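Cag pathogenicity island protein (Cag10) (Helicobacter pylori 26695, PDB 6IQT) probably serves as the membrane-anchored VirB8-like component of the Cag type IV secretion system, represented here by its soluble, NTF2-like domain. Local coordinates at residues Q23-S27 with Y134-A138; R53-M58 with A69-F73; S91-Q95 with L107-I111. One frame throughout, in Å; residues are numbered along the deposited sequence.

Contact 1 of 3, residues Q23-S27 with Y134-A138; sequences QIVNS and YYDFA
I24 and F137 bring the backbones closest, with CA atoms 7.0 Å apart, as the extended 23-27 run passes the end of strand 125-137 without any direct hydrogen bond between the two segments. F137 carries most of the contact. Its CG is anti to the carbonyl carbon (chi1 -77°), which turns the ring toward the N-terminal segment. There the methyl CG2 of I24 lies 3.7 Å from F137 CB and equally near F137 CG, while I24 CD1 points the other way, toward the backbone beyond F137, 3.7 Å from A138 O. V25 O is 3.5 Å from F137 CZ at the far end of the ring, and the N26 amide lies along the CD2-CE2 side with its plane turned 48° from that of the ring. In this way the lead-in to helix 30-43 is held against the C-terminal end of an inner strand of the antiparallel sheet of an NTF2-like VirB8 domain, and V31 of that helix touches both F137 and Y135. Water supplies the polar links. One molecule donates to N26 OD1 at 2.7 Å and also bonds Y135 OH at 2.8 Å. A second sits in the plane of the F137 ring at its edge, donating to D136 OD1 and accepting only weakly from N26 ND2. The same D136 OD1 takes the F137 backbone N-H at 2.7 Å, from above the carboxylate plane.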
loop_
_atom_site.group_PDB
_atom_site.type_symbol
_atom_site.label_atom_id
_atom_site.label_comp_id
_atom_site.label_asym_id
_atom_site.label_seq_id
_atom_site.Cartn_x
_atom_site.Cartn_y
_atom_site.Cartn_z
ATOM N N GLN A 23 17.971 -24.966 -0.319
ATOM C CA GLN A 23 16.563 -24.702 -0.162
ATOM C C GLN A 23 16.257 -23.239 -0.362
ATOM O O GLN A 23 15.095 -22.853 -0.355
ATOM C CB GLN A 23 16.079 -25.139 1.212
ATOM C CG GLN A 23 15.419 -26.494 1.191
ATOM C CD GLN A 23 15.108 -26.994 2.584
ATOM O OE1 GLN A 23 14.168 -26.527 3.227
ATOM N NE2 GLN A 23 15.899 -27.948 3.065
ATOM N N ILE A 24 17.288 -22.413 -0.531
ATOM C CA ILE A 24 17.091 -20.999 -0.825
ATOM C C ILE A 24 17.956 -20.639 -2.018
ATOM O O ILE A 24 19.160 -20.919 -2.028
ATOM C CB ILE A 24 17.417 -20.084 0.373
ATOM C CG1 ILE A 24 16.467 -20.351 1.544
ATOM C CG2 ILE A 24 17.297 -18.609 -0.045
ATOM C CD1 ILE A 24 16.913 -19.696 2.836
ATOM N N VAL A 25 17.333 -20.055 -3.033
ATOM C CA VAL A 25 18.034 -19.422 -4.141
ATOM C C VAL A 25 17.641 -17.950 -4.099
ATOM O O VAL A 25 16.455 -17.619 -4.230
ATOM C CB VAL A 25 17.676 -20.056 -5.494
ATOM C CG1 VAL A 25 18.355 -19.291 -6.627
ATOM C CG2 VAL A 25 18.112 -21.509 -5.524
ATOM N N ASN A 26 18.624 -17.077 -3.889
ATOM C CA ASN A 26 18.379 -15.647 -3.697
ATOM C C ASN A 26 18.981 -14.906 -4.888
ATOM O O ASN A 26 20.190 -14.655 -4.932
ATOM C CB ASN A 26 18.972 -15.174 -2.369
ATOM C CG ASN A 26 18.571 -13.756 -2.011
ATOM O OD1 ASN A 26 18.056 -13.005 -2.841
ATOM N ND2 ASN A 26 18.794 -13.387 -0.757
ATOM N N SER A 27 18.142 -14.586 -5.869
ATOM C CA SER A 27 18.587 -13.880 -7.062
ATOM C C SER A 27 17.461 -12.985 -7.550
ATOM O O SER A 27 16.280 -13.233 -7.269
ATOM C CB SER A 27 18.989 -14.838 -8.185
ATOM O OG SER A 27 17.837 -15.495 -8.690
ATOM N N TYR A 134 7.299 -6.195 1.078
ATOM C CA TYR A 134 8.482 -6.474 1.877
ATOM C C TYR A 134 8.628 -7.983 1.978
ATOM O O TYR A 134 7.660 -8.674 2.308
ATOM C CB TYR A 134 8.353 -5.843 3.265
ATOM C CG TYR A 134 8.214 -4.334 3.238
ATOM C CD1 TYR A 134 7.001 -3.722 2.956
ATOM C CD2 TYR A 134 9.307 -3.523 3.487
ATOM C CE1 TYR A 134 6.887 -2.315 2.934
ATOM C CE2 TYR A 134 9.207 -2.149 3.449
ATOM C CZ TYR A 134 8.000 -1.548 3.183
ATOM O OH TYR A 134 7.925 -0.166 3.167
ATOM N N TYR A 135 9.827 -8.502 1.703
ATOM C CA TYR A 135 9.996 -9.948 1.665
ATOM C C TYR A 135 11.313 -10.362 2.316
ATOM O O TYR A 135 12.244 -9.568 2.474
ATOM C CB TYR A 135 9.937 -10.508 0.218
ATOM C CG TYR A 135 11.210 -10.265 -0.555
ATOM C CD1 TYR A 135 11.374 -9.106 -1.293
ATOM C CD2 TYR A 135 12.264 -11.190 -0.523
ATOM C CE1 TYR A 135 12.552 -8.856 -1.999
ATOM C CE2 TYR A 135 13.450 -10.941 -1.210
ATOM C CZ TYR A 135 13.592 -9.773 -1.935
ATOM O OH TYR A 135 14.760 -9.532 -2.626
ATOM N N ASP A 136 11.365 -11.641 2.672
ATOM C CA ASP A 136 12.617 -12.311 3.001
ATOM C C ASP A 136 12.455 -13.773 2.615
ATOM O O ASP A 136 11.356 -14.221 2.281
ATOM C CB ASP A 136 12.971 -12.130 4.480
ATOM C CG ASP A 136 14.438 -12.443 4.791
ATOM O OD1 ASP A 136 15.224 -12.780 3.873
ATOM O OD2 ASP A 136 14.803 -12.332 5.977
ATOM N N PHE A 137 13.562 -14.521 2.628
ATOM C CA PHE A 137 13.512 -15.955 2.346
ATOM C C PHE A 137 13.483 -16.729 3.660
ATOM O O PHE A 137 14.264 -16.443 4.567
ATOM C CB PHE A 137 14.702 -16.399 1.487
ATOM C CG PHE A 137 14.559 -16.049 0.040
ATOM C CD1 PHE A 137 13.862 -16.882 -0.822
ATOM C CD2 PHE A 137 15.096 -14.876 -0.459
ATOM C CE1 PHE A 137 13.719 -16.558 -2.167
ATOM C CE2 PHE A 137 14.948 -14.539 -1.804
ATOM C CZ PHE A 137 14.267 -15.381 -2.656
ATOM N N ALA A 138 12.585 -17.701 3.756
ATOM C CA ALA A 138 12.417 -18.493 4.979
ATOM C C ALA A 138 13.632 -19.376 5.248
ATOM O O ALA A 138 13.795 -20.419 4.622
ATOM C CB ALA A 138 11.154 -19.344 4.888
HETATM O O HOH W 1 17.028 -10.777 -1.655
HETATM O O HOH W 2 16.577 -11.532 1.134
#

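Contact 2 of 3, residues R53-M58 with A69-F73; sequences RKDQLM and AMRMF
The F73 ring receives K54 over one face and R53 at its edge. K54 CB stands 4.0 Å from the ring centroid, 24° off the normal and displaced toward the rim, a CH-pi contact; R53 CD lies in the ring plane, 3.8 Å from F73 CE1. F73 CG is anti to the backbone N (chi1 176°), an orientation that carries the ring across to the partner helix. Beyond its CB the K54 chain bends at chi2 and runs beside selenomethionine M70, whose SE is 3.7 Å from K54 CG; the 3.3 Å between K54 CE and M70 CE is doubtfully tight. One turn on, L57 CD2 rests 4.2 Å from A69 CB, and the CE methyl of selenomethionine M58 lies 3.9 Å from the same A69 CB. No hydrogen bond joins the near-antiparallel segments, whose axes lie 10.8 Å apart at 152°; mainly carbon and selenium atoms meet. L57 also reaches F38 of helix 30-43, and M72 touches L42 and F43 there, so helices 50-59 and 66-80 both pack on that helix; M70 meets M120 of the second subunit, and R71 NH2 hydrogen-bonds T119 O and E121 O of that subunit.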
loop_
_atom_site.group_PDB
_atom_site.type_symbol
_atom_site.label_atom_id
_atom_site.label_comp_id
_atom_site.label_asym_id
_atom_site.label_seq_id
_atom_site.Cartn_x
_atom_site.Cartn_y
_atom_site.Cartn_z
ATOM N N ARG A 53 -6.407 -21.422 -4.940
ATOM C CA ARG A 53 -5.808 -20.085 -4.947
ATOM C C ARG A 53 -5.434 -19.640 -3.538
ATOM O O ARG A 53 -4.322 -19.158 -3.307
ATOM C CB ARG A 53 -6.750 -19.063 -5.599
ATOM C CG ARG A 53 -6.168 -17.617 -5.580
ATOM C CD ARG A 53 -7.146 -16.568 -6.114
ATOM N NE ARG A 53 -7.506 -16.857 -7.496
ATOM C CZ ARG A 53 -6.816 -16.439 -8.557
ATOM N NH1 ARG A 53 -5.725 -15.675 -8.416
ATOM N NH2 ARG A 53 -7.227 -16.783 -9.768
ATOM N N LYS A 54 -6.338 -19.825 -2.567
ATOM C CA LYS A 54 -6.030 -19.438 -1.191
ATOM C C LYS A 54 -4.865 -20.247 -0.619
ATOM O O LYS A 54 -4.002 -19.694 0.073
ATOM C CB LYS A 54 -7.281 -19.575 -0.302
ATOM C CG LYS A 54 -7.026 -19.333 1.192
ATOM C CD LYS A 54 -6.828 -20.659 1.957
ATOM C CE LYS A 54 -6.646 -20.438 3.462
ATOM N NZ LYS A 54 -6.337 -21.668 4.243
ATOM N N ASP A 55 -4.829 -21.556 -0.878
ATOM C CA ASP A 55 -3.737 -22.387 -0.370
ATOM C C ASP A 55 -2.385 -21.954 -0.937
ATOM O O ASP A 55 -1.380 -21.915 -0.212
ATOM C CB ASP A 55 -3.987 -23.859 -0.716
ATOM C CG ASP A 55 -4.987 -24.528 0.219
ATOM O OD1 ASP A 55 -5.168 -24.045 1.361
ATOM O OD2 ASP A 55 -5.585 -25.547 -0.196
ATOM N N GLN A 56 -2.329 -21.661 -2.236
ATOM C CA GLN A 56 -1.066 -21.220 -2.831
ATOM C C GLN A 56 -0.648 -19.862 -2.281
ATOM O O GLN A 56 0.510 -19.669 -1.894
ATOM C CB GLN A 56 -1.194 -21.187 -4.349
ATOM C CG GLN A 56 -1.156 -22.592 -4.982
ATOM C CD GLN A 56 -0.897 -22.538 -6.483
ATOM O OE1 GLN A 56 -0.302 -21.582 -6.981
ATOM N NE2 GLN A 56 -1.357 -23.552 -7.206
ATOM N N LEU A 57 -1.591 -18.917 -2.205
ATOM C CA LEU A 57 -1.294 -17.593 -1.663
ATOM C C LEU A 57 -0.685 -17.670 -0.260
ATOM O O LEU A 57 0.326 -17.015 0.033
ATOM C CB LEU A 57 -2.578 -16.759 -1.649
ATOM C CG LEU A 57 -2.496 -15.381 -0.996
ATOM C CD1 LEU A 57 -1.418 -14.552 -1.663
ATOM C CD2 LEU A 57 -3.847 -14.666 -1.090
HETATM N N MSE A 58 -1.295 -18.461 0.620
HETATM C CA MSE A 58 -0.824 -18.693 1.980
HETATM C C MSE A 58 0.668 -19.102 2.018
HETATM O O MSE A 58 1.434 -18.686 2.896
HETATM C CB MSE A 58 -1.685 -19.786 2.613
HETATM C CG MSE A 58 -3.085 -19.337 2.954
HETATM SE SE MSE A 58 -3.025 -17.704 4.037
HETATM C CE MSE A 58 -3.711 -16.447 2.728
ATOM N N ALA A 69 -3.365 -11.080 3.941
ATOM C CA ALA A 69 -3.590 -11.688 2.635
ATOM C C ALA A 69 -4.991 -12.283 2.540
ATOM O O ALA A 69 -5.671 -12.142 1.514
ATOM C CB ALA A 69 -2.529 -12.759 2.363
HETATM N N MSE A 70 -5.447 -12.929 3.602
HETATM C CA MSE A 70 -6.786 -13.521 3.601
HETATM C C MSE A 70 -7.892 -12.443 3.527
HETATM O O MSE A 70 -8.910 -12.635 2.851
HETATM C CB MSE A 70 -6.981 -14.403 4.846
HETATM C CG MSE A 70 -8.266 -15.215 4.795
HETATM SE SE MSE A 70 -8.231 -16.479 3.299
HETATM C CE MSE A 70 -8.845 -18.062 4.189
ATOM N N ARG A 71 -7.683 -11.304 4.195
ATOM C CA ARG A 71 -8.665 -10.222 4.101
ATOM C C ARG A 71 -8.779 -9.701 2.673
ATOM O O ARG A 71 -9.880 -9.381 2.202
ATOM C CB ARG A 71 -8.305 -9.084 5.053
ATOM C CG ARG A 71 -8.532 -9.410 6.513
ATOM C CD ARG A 71 -8.197 -8.208 7.405
ATOM N NE ARG A 71 -8.569 -8.454 8.794
ATOM C CZ ARG A 71 -9.767 -8.186 9.306
ATOM N NH1 ARG A 71 -10.709 -7.643 8.549
ATOM N NH2 ARG A 71 -10.023 -8.457 10.584
HETATM N N MSE A 72 -7.660 -9.620 1.957
HETATM C CA MSE A 72 -7.712 -9.142 0.584
HETATM C C MSE A 72 -8.333 -10.165 -0.350
HETATM O O MSE A 72 -9.062 -9.817 -1.286
HETATM C CB MSE A 72 -6.305 -8.771 0.111
HETATM C CG MSE A 72 -5.670 -7.722 0.989
HETATM SE SE MSE A 72 -3.888 -7.291 0.405
HETATM C CE MSE A 72 -4.338 -6.810 -1.406
ATOM N N PHE A 73 -8.012 -11.432 -0.099
ATOM C CA PHE A 73 -8.646 -12.526 -0.825
ATOM C C PHE A 73 -10.164 -12.473 -0.661
ATOM O O PHE A 73 -10.912 -12.542 -1.644
ATOM C CB PHE A 73 -8.058 -13.848 -0.311
ATOM C CG PHE A 73 -8.677 -15.096 -0.898
ATOM C CD1 PHE A 73 -8.270 -15.579 -2.131
ATOM C CD2 PHE A 73 -9.615 -15.823 -0.179
ATOM C CE1 PHE A 73 -8.811 -16.741 -2.662
ATOM C CE2 PHE A 73 -10.161 -16.988 -0.702
ATOM C CZ PHE A 73 -9.758 -17.448 -1.950
#

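Contact 3 of 3, residues S91-Q95 with L107-I111; sequences SSNIQ and LTFFI
Q95 and T108 form an antiparallel hydrogen-bonded pair: Q95 N donates to T108 O at 3.0 Å, and T108 N returns a bond to Q95 O at 2.9 Å. Both carbonyls have further partners. A water linked to Q95 NE2 at 3.1 Å also donates to T108 O, tying the glutamine amide back to the opposite strand, and another water bonds T108 OG1 while donating weakly to Q95 O. At the other end S91 N bonds F110 O at 2.9 Å, whereas S91 OG finds its stronger partner in T112 OG1. Between these two ends a side chain replaces the main-chain ladder. F110 N donates to S92 OG at 3.0 Å, and that hydroxyl in turn donates a hydrogen bond to N93 O at 2.8 Å. The S92 torsion (chi1 77°) holds OG between the backbone N and carbonyl carbon, pointing it at the facing strand; the S92 CB lies in the plane of the F110 ring, at its edge. Apolar contacts accompany the bonds, with I94 CG2 3.9 Å from L107 CD2 and I94 CG1 beside F109 CB. I94, L107 and F109 also meet helix 30-43, while Q95 and T108 touch I148 of the second subunit. This is a beta hairpin whose first strand, outermost of the sheet within the chain, is locally interrupted and bridged by a serine hydroxyl, set in the helix-backed antiparallel sheet of the NTF2-like fold.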
loop_
_atom_site.group_PDB
_atom_site.type_symbol
_atom_site.label_atom_id
_atom_site.label_comp_id
_atom_site.label_asym_id
_atom_site.label_seq_id
_atom_site.Cartn_x
_atom_site.Cartn_y
_atom_site.Cartn_z
ATOM N N SER A 91 3.240 -4.375 -14.285
ATOM C CA SER A 91 3.277 -3.609 -15.525
ATOM C C SER A 91 4.438 -2.627 -15.580
ATOM O O SER A 91 4.463 -1.747 -16.447
ATOM C CB SER A 91 1.943 -2.876 -15.723
ATOM O OG SER A 91 1.624 -2.085 -14.597
ATOM N N SER A 92 5.411 -2.760 -14.691
ATOM C CA SER A 92 6.569 -1.888 -14.710
ATOM C C SER A 92 7.784 -2.706 -14.320
ATOM O O SER A 92 7.676 -3.876 -13.930
ATOM C CB SER A 92 6.393 -0.698 -13.758
ATOM O OG SER A 92 6.592 -1.079 -12.402
ATOM N N ASN A 93 8.950 -2.074 -14.415
ATOM C CA ASN A 93 10.142 -2.648 -13.811
ATOM C C ASN A 93 9.976 -2.678 -12.290
ATOM O O ASN A 93 9.238 -1.876 -11.711
ATOM C CB ASN A 93 11.391 -1.845 -14.223
ATOM C CG ASN A 93 11.276 -0.346 -13.897
ATOM O OD1 ASN A 93 10.428 0.360 -14.446
ATOM N ND2 ASN A 93 12.140 0.141 -13.015
ATOM N N ILE A 94 10.645 -3.636 -11.651
ATOM C CA ILE A 94 10.637 -3.784 -10.198
ATOM C C ILE A 94 11.882 -3.099 -9.643
ATOM O O ILE A 94 13.012 -3.463 -10.000
ATOM C CB ILE A 94 10.603 -5.268 -9.794
ATOM C CG1 ILE A 94 9.345 -5.963 -10.329
ATOM C CG2 ILE A 94 10.712 -5.435 -8.277
ATOM C CD1 ILE A 94 9.475 -7.521 -10.319
ATOM N N GLN A 95 11.688 -2.126 -8.760
ATOM C CA GLN A 95 12.792 -1.502 -8.043
ATOM C C GLN A 95 12.932 -2.115 -6.658
ATOM O O GLN A 95 11.947 -2.518 -6.035
ATOM C CB GLN A 95 12.572 0.008 -7.938
ATOM C CG GLN A 95 12.404 0.639 -9.303
ATOM C CD GLN A 95 12.519 2.134 -9.258
ATOM O OE1 GLN A 95 13.609 2.687 -9.404
ATOM N NE2 GLN A 95 11.393 2.803 -9.051
ATOM N N LEU A 107 10.333 -4.061 -2.382
ATOM C CA LEU A 107 10.134 -4.018 -3.823
ATOM C C LEU A 107 9.038 -3.006 -4.149
ATOM O O LEU A 107 8.027 -2.932 -3.447
ATOM C CB LEU A 107 9.747 -5.408 -4.349
ATOM C CG LEU A 107 10.675 -6.599 -4.075
ATOM C CD1 LEU A 107 10.059 -7.895 -4.618
ATOM C CD2 LEU A 107 12.056 -6.373 -4.705
ATOM N N THR A 108 9.229 -2.207 -5.200
ATOM C CA THR A 108 8.195 -1.249 -5.593
ATOM C C THR A 108 7.947 -1.360 -7.095
ATOM O O THR A 108 8.890 -1.472 -7.886
ATOM C CB THR A 108 8.577 0.210 -5.196
ATOM O OG1 THR A 108 9.916 0.491 -5.607
ATOM C CG2 THR A 108 8.508 0.406 -3.689
ATOM N N PHE A 109 6.675 -1.363 -7.487
ATOM C CA PHE A 109 6.339 -1.564 -8.893
ATOM C C PHE A 109 4.878 -1.192 -9.087
ATOM O O PHE A 109 4.145 -0.933 -8.127
ATOM C CB PHE A 109 6.586 -3.015 -9.343
ATOM C CG PHE A 109 5.983 -4.042 -8.421
ATOM C CD1 PHE A 109 4.688 -4.494 -8.621
ATOM C CD2 PHE A 109 6.717 -4.554 -7.346
ATOM C CE1 PHE A 109 4.120 -5.441 -7.754
ATOM C CE2 PHE A 109 6.162 -5.496 -6.487
ATOM C CZ PHE A 109 4.863 -5.940 -6.693
ATOM N N PHE A 110 4.461 -1.180 -10.345
ATOM C CA PHE A 110 3.076 -0.913 -10.699
ATOM C C PHE A 110 2.432 -2.211 -11.163
ATOM O O PHE A 110 3.103 -3.079 -11.727
ATOM C CB PHE A 110 2.974 0.137 -11.816
ATOM C CG PHE A 110 3.428 1.518 -11.399
ATOM C CD1 PHE A 110 2.583 2.356 -10.689
ATOM C CD2 PHE A 110 4.692 1.976 -11.723
ATOM C CE1 PHE A 110 2.992 3.630 -10.315
ATOM C CE2 PHE A 110 5.103 3.248 -11.350
ATOM C CZ PHE A 110 4.256 4.071 -10.649
ATOM N N ILE A 111 1.118 -2.326 -10.949
ATOM C CA ILE A 111 0.365 -3.458 -11.477
ATOM C C ILE A 111 -0.834 -2.951 -12.265
ATOM O O ILE A 111 -1.334 -1.845 -12.060
ATOM C CB ILE A 111 -0.109 -4.456 -10.391
ATOM C CG1 ILE A 111 -1.143 -3.831 -9.466
ATOM C CG2 ILE A 111 1.065 -5.008 -9.597
ATOM C CD1 ILE A 111 -1.818 -4.876 -8.579
HETATM O O HOH W 3 11.963 -0.313 -3.405
HETATM O O HOH W 4 8.965 0.986 -9.895
#

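In the fold
The modelled chain opens with 23-27, whose partner comes only at the end of strand 125-137, more than 100 residues later, so contact 1 closes the longest loop and encloses both others. Within that span contact 2 joins helices 50-59 and 66-80 across a short connection, and contact 3 then joins strands 84-98 and 105-117 into a hairpin; these two follow in series and do not cross. Contacts 1 and 3 touch directly, Y135 CE1 lying 3.6 Å from L107 CG on neighbouring strands of one sheet. Contact 2 lies apart, across the chain's centre from contact 3, their centres about 21 Å apart, with helix 30-43 touched by residues of all three.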